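Local atomic coordinates of YcgJ protein (PDB entry 1XXL), a protein that probably transfers methyl groups from S-adenosylmethionine to an acceptor that is not known. Residues A127-V132 with S153-Q158; K173-I178 with C226-L231. All blocks are in the same frame, centred on the assembly; numbering follows the deposited sequence.

Contact 1: residues A127-V132 with S153-Q158; sequences APEDPV and SLSEWQ
Glu-129 reaches across to the first turn of helix 154-163 and holds Ser-155 with both carboxylate oxygens. OE1 takes the backbone N-H of Ser-155 at 3.1 Å in a nearly straight bond (169° at the hydrogen). The N-H comes in on the syn side, somewhat out of the carboxylate plane. The hydroxyl OG of Ser-155 donates to the other oxygen, OE2 of Glu-129, at 2.7 Å, from well above that plane. Two bonds to one residue fix the rotation of the carboxylate. The Glu-129 chain folds back at chi2 (-59°), which turns its end toward the helix.

A water sits in the angle between the segments. It donates to O of Ala-127 and to OE1 of Glu-129, and accepts from N of Leu-154 at 2.9 Å. OE1 is thus gripped by a backbone N-H and a water. The same O of Ala-127 also meets CA of Ser-153 in a 3.3 Å CA-H...O contact.

Further out, Ser-153 and Glu-156 form a capping box. OG of Ser-153 accepts from N of Glu-156, and OE2 of Glu-156 accepts from N of Ser-153 at 2.9 Å. Arg-150 adds a salt bridge to OE2. On the other segment, Asp-130 caps helix 131-144 through a bond from N of Val-132 to OD2.

Glu-129 therefore places a carboxylate at the N-terminal end of a helix, where the helix dipole and the N-H groups would probably stabilise its negative charge.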
loop_
_atom_site.group_PDB
_atom_site.type_symbol
_atom_site.label_atom_id
_atom_site.label_comp_id
_atom_site.label_asym_id
_atom_site.label_seq_id
_atom_site.Cartn_x
_atom_site.Cartn_y
_atom_site.Cartn_z
ATOM N N ALA A 127 8.805 7.437 0.027
ATOM C CA ALA A 127 9.537 8.695 -0.039
ATOM C C ALA A 127 11.028 8.404 -0.208
ATOM O O ALA A 127 11.580 7.564 0.502
ATOM C CB ALA A 127 9.323 9.471 1.247
ATOM N N PRO A 128 11.692 9.096 -1.158
ATOM C CA PRO A 128 13.140 9.028 -1.201
ATOM C C PRO A 128 13.752 9.495 0.128
ATOM O O PRO A 128 13.090 10.178 0.925
ATOM C CB PRO A 128 13.503 9.967 -2.357
ATOM C CG PRO A 128 12.302 9.997 -3.205
ATOM C CD PRO A 128 11.153 9.916 -2.247
ATOM N N GLU A 129 14.988 9.097 0.364
ATOM C CA GLU A 129 15.699 9.454 1.591
ATOM C C GLU A 129 15.889 10.970 1.730
ATOM O O GLU A 129 15.724 11.515 2.823
ATOM C CB GLU A 129 17.047 8.731 1.632
ATOM C CG GLU A 129 16.922 7.218 1.833
ATOM C CD GLU A 129 16.200 6.855 3.142
ATOM O OE1 GLU A 129 15.187 6.115 3.103
ATOM O OE2 GLU A 129 16.645 7.333 4.209
ATOM N N ASP A 130 16.187 11.638 0.616
ATOM C CA ASP A 130 16.373 13.108 0.584
ATOM C C ASP A 130 15.092 13.804 1.002
ATOM O O ASP A 130 14.079 13.659 0.324
ATOM C CB ASP A 130 16.781 13.565 -0.824
ATOM C CG ASP A 130 16.950 15.114 -0.946
ATOM O OD1 ASP A 130 17.272 15.540 -2.061
ATOM O OD2 ASP A 130 16.773 15.879 0.047
ATOM N N PRO A 131 15.125 14.551 2.129
ATOM C CA PRO A 131 13.895 15.110 2.668
ATOM C C PRO A 131 13.136 16.008 1.725
ATOM O O PRO A 131 11.936 16.085 1.839
ATOM C CB PRO A 131 14.369 15.919 3.889
ATOM C CG PRO A 131 15.728 15.400 4.179
ATOM C CD PRO A 131 16.298 14.917 2.952
ATOM N N VAL A 132 13.833 16.682 0.824
ATOM C CA VAL A 132 13.201 17.592 -0.148
ATOM C C VAL A 132 12.405 16.817 -1.212
ATOM O O VAL A 132 11.361 17.281 -1.683
ATOM C CB VAL A 132 14.261 18.539 -0.795
ATOM C CG1 VAL A 132 13.633 19.480 -1.756
ATOM C CG2 VAL A 132 14.917 19.405 0.300
ATOM N N SER A 153 9.637 6.788 4.248
ATOM C CA SER A 153 10.869 6.414 3.561
ATOM C C SER A 153 11.243 4.961 3.877
ATOM O O SER A 153 10.703 4.374 4.815
ATOM C CB SER A 153 12.000 7.378 3.970
ATOM O OG SER A 153 12.396 7.150 5.304
ATOM N N LEU A 154 12.173 4.385 3.110
ATOM C CA LEU A 154 12.661 3.024 3.372
ATOM C C LEU A 154 13.425 2.881 4.694
ATOM O O LEU A 154 13.312 1.868 5.386
ATOM C CB LEU A 154 13.510 2.499 2.203
ATOM C CG LEU A 154 12.757 2.436 0.857
ATOM C CD1 LEU A 154 13.654 1.850 -0.221
ATOM C CD2 LEU A 154 11.474 1.688 0.942
ATOM N N SER A 155 14.200 3.899 5.035
ATOM C CA SER A 155 14.779 4.039 6.380
ATOM C C SER A 155 13.778 3.898 7.474
ATOM O O SER A 155 14.003 3.188 8.441
ATOM C CB SER A 155 15.317 5.466 6.543
ATOM O OG SER A 155 16.609 5.449 6.131
ATOM N N GLU A 156 12.703 4.661 7.357
ATOM C CA GLU A 156 11.638 4.600 8.339
ATOM C C GLU A 156 11.017 3.215 8.453
ATOM O O GLU A 156 10.770 2.756 9.555
ATOM C CB GLU A 156 10.581 5.661 8.058
ATOM C CG GLU A 156 11.105 7.062 8.319
ATOM C CD GLU A 156 10.145 8.162 7.890
ATOM O OE1 GLU A 156 10.171 9.232 8.545
ATOM O OE2 GLU A 156 9.381 7.987 6.900
ATOM N N TRP A 157 10.753 2.546 7.327
ATOM C CA TRP A 157 10.229 1.174 7.374
ATOM C C TRP A 157 11.193 0.228 8.026
ATOM O O TRP A 157 10.795 -0.624 8.810
ATOM C CB TRP A 157 9.926 0.642 5.971
ATOM C CG TRP A 157 8.655 1.193 5.395
ATOM C CD1 TRP A 157 8.534 1.995 4.310
ATOM C CD2 TRP A 157 7.337 0.980 5.890
ATOM N NE1 TRP A 157 7.214 2.272 4.075
ATOM C CE2 TRP A 157 6.456 1.676 5.040
ATOM C CE3 TRP A 157 6.811 0.250 6.959
ATOM C CZ2 TRP A 157 5.057 1.668 5.223
ATOM C CZ3 TRP A 157 5.424 0.240 7.151
ATOM C CH2 TRP A 157 4.563 0.945 6.284
ATOM N N GLN A 158 12.472 0.351 7.686
ATOM C CA GLN A 158 13.476 -0.495 8.325
ATOM C C GLN A 158 13.508 -0.307 9.848
ATOM O O GLN A 158 13.616 -1.302 10.579
ATOM C CB GLN A 158 14.857 -0.242 7.758
ATOM C CG GLN A 158 14.993 -0.696 6.354
ATOM C CD GLN A 158 16.250 -0.208 5.751
ATOM O OE1 GLN A 158 17.318 -0.396 6.302
ATOM N NE2 GLN A 158 16.140 0.403 4.611
HETATM O O HOH W 1 13.629 5.768 0.970
#

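Contact 2: residues K173-I178 with C226-L231; sequences KWNLPI and CLKAIL
Lys-173 runs alongside Ile-230, its CG 3.8 Å from CD1 of Ile-230. Trp-174 is paired with Ala-229 by two backbone hydrogen bonds, and N of Ala-229 meets O of Trp-174 at 2.9 Å. The indole lies over the methyl of Ala-229, a CH-pi contact with CB 3.6 Å from the centre of the five-membered ring. CG stands between the backbone N and the carbonyl carbon (chi1 67°), which folds the ring back over the neighbouring strand. His-8, a residue of the purification tag, meets the indole edge-to-face, and Arg-94, which binds S-adenosylmethionine, is about 8 Å away between side chains. Replacing the indole by the methyl of an alanine would probably leave CB of Ala-229 without the ring face it packs against.

The strands are antiparallel neighbours, 166-179 with 222-236, in the mixed sheet of a Rossmann-like fold of the methyltransferase superfamily. The N-to-C directions of the two segments make an angle of 146°.

Asn-175 accepts from NZ of Lys-228 through OD1 at 2.8 Å, the donor tilted 21° from the carbonyl plane. The lysine chain bends at chi2 and chi3 to bring NZ there, and O of Thr-211 is its second acceptor. Leu-176 and Leu-227 form the next hydrogen-bonded pair, with N of Leu-176 2.8 Å from O of Leu-227. SG of Cys-226 packs on CA of Pro-177 at 3.9 Å. CD1 of Ile-178 packs obliquely against the side chain of Leu-227.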
loop_
_atom_site.group_PDB
_atom_site.type_symbol
_atom_site.label_atom_id
_atom_site.label_comp_id
_atom_site.label_asym_id
_atom_site.label_seq_id
_atom_site.Cartn_x
_atom_site.Cartn_y
_atom_site.Cartn_z
ATOM N N LYS A 173 12.065 -3.327 -6.062
ATOM C CA LYS A 173 11.784 -1.925 -6.226
ATOM C C LYS A 173 11.504 -1.682 -7.699
ATOM O O LYS A 173 12.132 -2.291 -8.569
ATOM C CB LYS A 173 13.020 -1.094 -5.860
ATOM C CG LYS A 173 13.372 -1.051 -4.424
ATOM C CD LYS A 173 14.665 -0.235 -4.243
ATOM C CE LYS A 173 14.950 -0.010 -2.777
ATOM N NZ LYS A 173 16.306 0.593 -2.510
ATOM N N TRP A 174 10.570 -0.795 -7.988
ATOM C CA TRP A 174 10.285 -0.432 -9.373
ATOM C C TRP A 174 9.693 0.948 -9.418
ATOM O O TRP A 174 9.170 1.441 -8.404
ATOM C CB TRP A 174 9.353 -1.473 -10.025
ATOM C CG TRP A 174 7.978 -1.522 -9.461
ATOM C CD1 TRP A 174 6.878 -0.868 -9.934
ATOM C CD2 TRP A 174 7.536 -2.292 -8.332
ATOM N NE1 TRP A 174 5.785 -1.162 -9.153
ATOM C CE2 TRP A 174 6.157 -2.038 -8.169
ATOM C CE3 TRP A 174 8.175 -3.168 -7.437
ATOM C CZ2 TRP A 174 5.407 -2.634 -7.158
ATOM C CZ3 TRP A 174 7.423 -3.761 -6.433
ATOM C CH2 TRP A 174 6.069 -3.481 -6.299
ATOM N N ASN A 175 9.813 1.582 -10.583
ATOM C CA ASN A 175 9.158 2.870 -10.866
ATOM C C ASN A 175 7.727 2.585 -11.266
ATOM O O ASN A 175 7.474 1.783 -12.170
ATOM C CB ASN A 175 9.881 3.631 -11.987
ATOM C CG ASN A 175 11.135 4.365 -11.495
ATOM O OD1 ASN A 175 11.366 4.497 -10.296
ATOM N ND2 ASN A 175 11.925 4.874 -12.427
ATOM N N LEU A 176 6.780 3.191 -10.563
ATOM C CA LEU A 176 5.368 3.009 -10.862
ATOM C C LEU A 176 4.930 4.148 -11.774
ATOM O O LEU A 176 4.843 5.273 -11.332
ATOM C CB LEU A 176 4.564 3.010 -9.558
ATOM C CG LEU A 176 3.041 3.015 -9.624
ATOM C CD1 LEU A 176 2.562 1.720 -10.245
ATOM C CD2 LEU A 176 2.478 3.201 -8.208
ATOM N N PRO A 177 4.669 3.856 -13.065
ATOM C CA PRO A 177 4.348 4.920 -14.020
ATOM C C PRO A 177 2.930 5.433 -13.848
ATOM O O PRO A 177 1.997 4.636 -13.668
ATOM C CB PRO A 177 4.521 4.236 -15.391
ATOM C CG PRO A 177 4.216 2.803 -15.125
ATOM C CD PRO A 177 4.689 2.527 -13.705
ATOM N N ILE A 178 2.779 6.745 -13.872
ATOM C CA ILE A 178 1.475 7.376 -13.720
ATOM C C ILE A 178 1.191 8.219 -14.964
ATOM O O ILE A 178 1.973 9.101 -15.315
ATOM C CB ILE A 178 1.375 8.225 -12.425
ATOM C CG1 ILE A 178 1.226 7.308 -11.193
ATOM C CG2 ILE A 178 0.126 9.108 -12.444
ATOM C CD1 ILE A 178 2.438 7.051 -10.558
ATOM N N CYS A 226 6.624 9.195 -12.412
ATOM C CA CYS A 226 6.737 7.916 -11.750
ATOM C C CYS A 226 6.827 8.092 -10.259
ATOM O O CYS A 226 7.500 8.998 -9.769
ATOM C CB CYS A 226 7.973 7.147 -12.212
ATOM S SG CYS A 226 7.909 6.503 -13.922
ATOM N N LEU A 227 6.166 7.197 -9.551
ATOM C CA LEU A 227 6.303 7.055 -8.130
ATOM C C LEU A 227 7.318 5.932 -7.879
ATOM O O LEU A 227 7.615 5.151 -8.778
ATOM C CB LEU A 227 4.958 6.723 -7.496
ATOM C CG LEU A 227 4.044 7.823 -6.930
ATOM C CD1 LEU A 227 4.352 9.248 -7.307
ATOM C CD2 LEU A 227 2.586 7.508 -7.114
ATOM N N LYS A 228 7.875 5.892 -6.666
ATOM C CA LYS A 228 8.824 4.842 -6.269
ATOM C C LYS A 228 8.099 3.763 -5.484
ATOM O O LYS A 228 7.583 4.028 -4.399
ATOM C CB LYS A 228 9.937 5.424 -5.394
ATOM C CG LYS A 228 10.514 6.744 -5.853
ATOM C CD LYS A 228 10.923 6.739 -7.305
ATOM C CE LYS A 228 12.199 6.037 -7.521
ATOM N NZ LYS A 228 12.749 6.474 -8.865
ATOM N N ALA A 229 8.062 2.552 -6.021
ATOM C CA ALA A 229 7.280 1.463 -5.437
ATOM C C ALA A 229 8.195 0.380 -4.979
ATOM O O ALA A 229 9.305 0.233 -5.497
ATOM C CB ALA A 229 6.308 0.930 -6.447
ATOM N N ILE A 230 7.730 -0.379 -3.991
ATOM C CA ILE A 230 8.503 -1.473 -3.440
ATOM C C ILE A 230 7.597 -2.588 -2.905
ATOM O O ILE A 230 6.464 -2.341 -2.512
ATOM C CB ILE A 230 9.445 -0.916 -2.327
ATOM C CG1 ILE A 230 10.536 -1.924 -1.979
ATOM C CG2 ILE A 230 8.613 -0.449 -1.132
ATOM C CD1 ILE A 230 11.634 -1.378 -1.009
ATOM N N LEU A 231 8.108 -3.816 -2.902
ATOM C CA LEU A 231 7.585 -4.869 -2.043
ATOM C C LEU A 231 8.619 -5.129 -0.986
ATOM O O LEU A 231 9.775 -5.490 -1.295
ATOM C CB LEU A 231 7.288 -6.167 -2.787
ATOM C CG LEU A 231 7.007 -7.389 -1.875
ATOM C CD1 LEU A 231 5.795 -7.176 -1.004
ATOM C CD2 LEU A 231 6.805 -8.672 -2.714
#

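From the N terminus, segment 127-132 follows strand 118-125 and leads into helix 131-144. Contact 1 closes the loop that holds most of this helix by bringing 153-158 back to it. The chain then runs through helix 154-163 into strand 166-179, which carries 173-178. Contact 2 closes a longer excursion, with helices 180-187, 191-202 and 206-211, when strand 222-236 returns. The two loops are in series and neither nests nor crosses. They meet at Leu-154: its CD1 lies 3.4 Å from CE of Lys-173, and its CD2 packs on CD1 of Ile-230. Helix 154-163 thus rests on the strand pair of contact 2.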